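Local coordinates for protein dihydropteroate synthase (Xanthomonas albilineans, PDB 6Q62) that probably condenses para-aminobenzoate with 6-hydroxymethyl-7,8-dihydropterin diphosphate to give 7,8-dihydropteroate, the immediate precursor of folates, with magnesium as cofactor, at residues A[122-127]-A[171-176]; A[5-8]-A[13-16]. One frame throughout, in Å; residues are numbered along the deposited sequence.

Contact 1: A[122-127]-A[171-176]; sequences VQALRQ and VERIFA
The guanidinium of Arg173 lies between two aliphatic groups: CG of Arg126 sits over the centre of one face, 3.6 Å from CZ of Arg173, while CB of Ala176, on the same helix, lies over the rim of the opposite face. At the edge, close to the plane, is the carbonyl oxygen of Ala124. Both NE and NH1 of Arg173 donate to this one atom, a side-on grip in which the NE bond to Ala124 O measures 2.8 Å and the NH1 bond to the same oxygen 2.9 Å. Neither is straight, with N-H...O angles of 146° and 137°, as expected when two neighbouring donors converge on one acceptor. Bends at chi2 (-51°) and chi3 fold the Arg173 chain so that NE and NH1 both face Ala124 O, and its CG packs 3.8 Å from CB of Ala124.

In this TIM-barrel enzyme, 122-127 belongs to the connection between strand 118-121 and helix 130-137, and 171-176 to helix 162-179. Residues 123-126 form a type I' beta turn. Asp121 holds the turn, its carboxylate accepting from the backbone N of Gln123 and of Leu125.

The Arg126 side chain crosses that of Arg173 at about a right angle, and its own guanidinium turns back to the turn: NE donates to Gln123 O at 3.0 Å, from the face of that carbonyl opposite to the backbone N of Arg126. NH2 of Arg126 goes on to Met146 O. The two guanidinium groups carry like charge, and NE of Arg126 stays 5.0 Å from NE of Arg173.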
loop_
_atom_site.group_PDB
_atom_site.type_symbol
_atom_site.label_atom_id
_atom_site.label_comp_id
_atom_site.label_asym_id
_atom_site.label_seq_id
_atom_site.Cartn_x
_atom_site.Cartn_y
_atom_site.Cartn_z
ATOM N N VAL A 122 4.115 -24.950 -8.854
ATOM C CA VAL A 122 2.765 -24.591 -9.277
ATOM C C VAL A 122 1.855 -25.820 -9.405
ATOM O O VAL A 122 0.628 -25.665 -9.347
ATOM C CB VAL A 122 2.724 -23.704 -10.561
ATOM C CG1 VAL A 122 3.380 -22.348 -10.332
ATOM C CG2 VAL A 122 3.331 -24.420 -11.776
ATOM N N GLN A 123 2.442 -27.022 -9.576
ATOM C CA GLN A 123 1.688 -28.275 -9.691
ATOM C C GLN A 123 1.552 -29.041 -8.369
ATOM O O GLN A 123 0.968 -30.130 -8.354
ATOM C CB GLN A 123 2.307 -29.158 -10.781
ATOM C CG GLN A 123 1.896 -28.702 -12.172
ATOM C CD GLN A 123 0.484 -29.154 -12.494
ATOM O OE1 GLN A 123 -0.437 -28.343 -12.637
ATOM N NE2 GLN A 123 0.274 -30.463 -12.587
ATOM N N ALA A 124 2.045 -28.452 -7.234
ATOM C CA ALA A 124 1.948 -29.052 -5.898
ATOM C C ALA A 124 2.407 -30.542 -5.879
ATOM O O ALA A 124 1.753 -31.398 -5.273
ATOM C CB ALA A 124 0.540 -28.911 -5.353
ATOM N N LEU A 125 3.542 -30.814 -6.545
ATOM C CA LEU A 125 4.225 -32.118 -6.627
ATOM C C LEU A 125 3.415 -33.198 -7.329
ATOM O O LEU A 125 3.656 -34.387 -7.101
ATOM C CB LEU A 125 4.720 -32.595 -5.245
ATOM C CG LEU A 125 5.632 -31.578 -4.497
ATOM C CD1 LEU A 125 6.004 -32.082 -3.122
ATOM C CD2 LEU A 125 6.835 -31.184 -5.319
ATOM N N ARG A 126 2.501 -32.796 -8.233
ATOM C CA ARG A 126 1.702 -33.767 -8.966
ATOM C C ARG A 126 2.413 -34.353 -10.177
ATOM O O ARG A 126 1.950 -35.388 -10.685
ATOM C CB ARG A 126 0.346 -33.166 -9.373
ATOM C CG ARG A 126 -0.582 -32.967 -8.170
ATOM C CD ARG A 126 -1.893 -32.382 -8.616
ATOM N NE ARG A 126 -1.814 -30.960 -8.988
ATOM C CZ ARG A 126 -2.796 -30.325 -9.608
ATOM N NH1 ARG A 126 -3.909 -30.973 -9.940
ATOM N NH2 ARG A 126 -2.685 -29.035 -9.889
ATOM N N GLN A 127 3.526 -33.745 -10.630
ATOM C CA GLN A 127 4.285 -34.313 -11.762
ATOM C C GLN A 127 4.983 -35.601 -11.288
ATOM O O GLN A 127 5.626 -35.602 -10.242
ATOM C CB GLN A 127 5.317 -33.287 -12.265
ATOM C CG GLN A 127 6.083 -33.631 -13.530
ATOM C CD GLN A 127 5.279 -33.659 -14.814
ATOM O OE1 GLN A 127 5.695 -34.302 -15.776
ATOM N NE2 GLN A 127 4.093 -33.050 -14.865
ATOM N N VAL A 171 -5.104 -29.429 1.704
ATOM C CA VAL A 171 -5.067 -30.468 2.742
ATOM C C VAL A 171 -4.579 -31.788 2.068
ATOM O O VAL A 171 -3.654 -32.429 2.561
ATOM C CB VAL A 171 -6.470 -30.629 3.392
ATOM C CG1 VAL A 171 -6.597 -31.946 4.153
ATOM C CG2 VAL A 171 -6.776 -29.457 4.313
ATOM N N GLU A 172 -5.182 -32.145 0.917
ATOM C CA GLU A 172 -4.807 -33.340 0.119
ATOM C C GLU A 172 -3.326 -33.340 -0.278
ATOM O O GLU A 172 -2.662 -34.361 -0.146
ATOM C CB GLU A 172 -5.658 -33.429 -1.143
ATOM C CG GLU A 172 -7.084 -33.855 -0.852
ATOM C CD GLU A 172 -8.101 -33.646 -1.957
ATOM O OE1 GLU A 172 -7.728 -33.155 -3.048
ATOM O OE2 GLU A 172 -9.287 -33.964 -1.716
ATOM N N ARG A 173 -2.796 -32.184 -0.715
ATOM C CA ARG A 173 -1.390 -32.122 -1.122
ATOM C C ARG A 173 -0.438 -32.151 0.066
ATOM O O ARG A 173 0.625 -32.760 -0.044
ATOM C CB ARG A 173 -1.113 -30.922 -2.045
ATOM C CG ARG A 173 -1.958 -30.900 -3.319
ATOM C CD ARG A 173 -1.931 -32.233 -4.096
ATOM N NE ARG A 173 -0.555 -32.651 -4.432
ATOM C CZ ARG A 173 -0.207 -33.911 -4.682
ATOM N NH1 ARG A 173 1.046 -34.209 -4.997
ATOM N NH2 ARG A 173 -1.114 -34.878 -4.627
ATOM N N ILE A 174 -0.818 -31.533 1.208
ATOM C CA ILE A 174 0.014 -31.602 2.428
ATOM C C ILE A 174 0.120 -33.100 2.813
ATOM O O ILE A 174 1.202 -33.576 3.129
ATOM C CB ILE A 174 -0.611 -30.775 3.616
ATOM C CG1 ILE A 174 -0.477 -29.238 3.336
ATOM C CG2 ILE A 174 0.078 -31.122 4.978
ATOM C CD1 ILE A 174 -1.433 -28.377 4.211
ATOM N N PHE A 175 -1.015 -33.804 2.814
ATOM C CA PHE A 175 -1.103 -35.226 3.167
ATOM C C PHE A 175 -0.241 -36.073 2.220
ATOM O O PHE A 175 0.558 -36.868 2.709
ATOM C CB PHE A 175 -2.579 -35.660 3.202
ATOM C CG PHE A 175 -2.824 -37.104 3.556
ATOM C CD1 PHE A 175 -2.799 -37.527 4.880
ATOM C CD2 PHE A 175 -3.032 -38.050 2.562
ATOM C CE1 PHE A 175 -2.997 -38.873 5.203
ATOM C CE2 PHE A 175 -3.251 -39.393 2.886
ATOM C CZ PHE A 175 -3.254 -39.790 4.206
ATOM N N ALA A 176 -0.368 -35.872 0.893
ATOM C CA ALA A 176 0.443 -36.551 -0.131
ATOM C C ALA A 176 1.930 -36.326 0.110
ATOM O O ALA A 176 2.714 -37.272 0.049
ATOM C CB ALA A 176 0.054 -36.051 -1.503
#

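Contact 2: A[5-8]-A[13-16]; sequences SPRL and RILT
Arg7 sends CG out opposite its main-chain N (chi1 -174°) and runs extended to NE, which carries it to Ile14, whose CG2 is likewise anti to the Ile14 nitrogen. That methyl meets CG of Arg7 at 3.7 Å and lies over one face of the guanidinium, towards its rim. Farther out, CD1 of Ile14 comes 3.7 Å from NH2 of Arg7, so the isoleucine lies against both the aliphatic and the charged part of the arginine.

The strands 7-10 and 13-16 form an antiparallel beta hairpin, separate from the parallel strands of the TIM barrel. Leu8 and Leu15 are a hydrogen-bonded pair: Leu8 N donates to Leu15 O at 2.8 Å, and Leu15 N to Leu8 O at 2.9 Å, the latter almost straight at 179°. Arg7 and Thr16 form the neighbouring non-hydrogen-bonded pair. Ile14 CA also makes a CA-H...O contact with Leu8 O.

On the other face from Arg7 and Thr16, the buried leucines lie side by side and point the same way, CD1 of Leu8 3.9 Å from CD2 of Leu15. The Arg13 guanidinium donates to the carbonyls of Val91, on helix 76-93, and Leu96, just after it, tying the hairpin to that region.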
loop_
_atom_site.group_PDB
_atom_site.type_symbol
_atom_site.label_atom_id
_atom_site.label_comp_id
_atom_site.label_asym_id
_atom_site.label_seq_id
_atom_site.Cartn_x
_atom_site.Cartn_y
_atom_site.Cartn_z
ATOM N N SER A 5 7.784 -19.444 15.732
ATOM C CA SER A 5 7.753 -18.979 14.347
ATOM C C SER A 5 8.435 -19.960 13.385
ATOM O O SER A 5 9.530 -20.443 13.704
ATOM C CB SER A 5 8.420 -17.612 14.231
ATOM O OG SER A 5 7.711 -16.581 14.905
ATOM N N PRO A 6 7.847 -20.228 12.188
ATOM C CA PRO A 6 8.508 -21.136 11.235
ATOM C C PRO A 6 9.937 -20.697 10.892
ATOM O O PRO A 6 10.222 -19.518 10.673
ATOM C CB PRO A 6 7.572 -21.130 10.010
ATOM C CG PRO A 6 6.237 -20.741 10.556
ATOM C CD PRO A 6 6.562 -19.739 11.643
ATOM N N ARG A 7 10.843 -21.658 10.916
ATOM C CA ARG A 7 12.256 -21.458 10.634
ATOM C C ARG A 7 12.565 -22.409 9.479
ATOM O O ARG A 7 12.636 -23.623 9.686
ATOM C CB ARG A 7 13.063 -21.801 11.890
ATOM C CG ARG A 7 14.527 -21.492 11.781
ATOM C CD ARG A 7 15.285 -21.996 12.989
ATOM N NE ARG A 7 16.714 -21.706 12.873
ATOM C CZ ARG A 7 17.594 -22.482 12.246
ATOM N NH1 ARG A 7 17.205 -23.619 11.678
ATOM N NH2 ARG A 7 18.871 -22.126 12.177
ATOM N N LEU A 8 12.663 -21.868 8.254
ATOM C CA LEU A 8 12.904 -22.707 7.078
ATOM C C LEU A 8 14.369 -22.741 6.747
ATOM O O LEU A 8 14.969 -21.700 6.457
ATOM C CB LEU A 8 12.091 -22.240 5.852
ATOM C CG LEU A 8 10.574 -22.293 5.943
ATOM C CD1 LEU A 8 9.961 -21.495 4.818
ATOM C CD2 LEU A 8 10.057 -23.719 5.876
ATOM N N ARG A 13 20.657 -21.699 4.227
ATOM C CA ARG A 13 20.256 -20.284 4.320
ATOM C C ARG A 13 18.928 -20.255 5.019
ATOM O O ARG A 13 17.954 -20.857 4.544
ATOM C CB ARG A 13 20.180 -19.639 2.932
ATOM C CG ARG A 13 21.547 -19.554 2.320
ATOM C CD ARG A 13 21.559 -18.945 0.955
ATOM N NE ARG A 13 22.920 -18.996 0.450
ATOM C CZ ARG A 13 23.370 -18.332 -0.605
ATOM N NH1 ARG A 13 22.562 -17.532 -1.292
ATOM N NH2 ARG A 13 24.633 -18.450 -0.974
ATOM N N ILE A 14 18.897 -19.608 6.184
ATOM C CA ILE A 14 17.716 -19.606 7.040
ATOM C C ILE A 14 16.739 -18.505 6.705
ATOM O O ILE A 14 17.110 -17.336 6.666
ATOM C CB ILE A 14 18.100 -19.589 8.546
ATOM C CG1 ILE A 14 19.257 -20.595 8.872
ATOM C CG2 ILE A 14 16.864 -19.814 9.433
ATOM C CD1 ILE A 14 19.014 -22.122 8.525
ATOM N N LEU A 15 15.483 -18.896 6.481
ATOM C CA LEU A 15 14.376 -17.980 6.239
ATOM C C LEU A 15 13.497 -18.057 7.497
ATOM O O LEU A 15 12.856 -19.085 7.736
ATOM C CB LEU A 15 13.588 -18.426 4.986
ATOM C CG LEU A 15 12.380 -17.575 4.596
ATOM C CD1 LEU A 15 12.816 -16.152 4.200
ATOM C CD2 LEU A 15 11.579 -18.239 3.466
ATOM N N THR A 16 13.484 -16.990 8.306
ATOM C CA THR A 16 12.697 -16.954 9.543
ATOM C C THR A 16 11.374 -16.246 9.305
ATOM O O THR A 16 11.369 -15.065 8.956
ATOM C CB THR A 16 13.511 -16.318 10.689
ATOM O OG1 THR A 16 14.809 -16.918 10.712
ATOM C CG2 THR A 16 12.818 -16.479 12.050
#

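How the contacts relate
Contact 2 comes first along the chain, at the N-terminal hairpin, and closes before strand 21-27 opens the parallel barrel; contact 1 follows later, joining the loop after strand 118-121 to helix 162-179. Their centres are 22 Å apart and their nearest atoms about 12 Å, so they do not touch, and they share no helix, strand or sheet. The loop of contact 1 begins at the ligand: Val122 touches the bound 6-chloroguanine, which probably occupies the pterin site, and the Ala124 side chain is about 9 Å from it. Contact 2 is more remote, with the Leu15 side chain about 12 Å from that ligand. One thus ties a pocket-bearing loop to an outer helix, the other builds the two-stranded hairpin preceding the barrel.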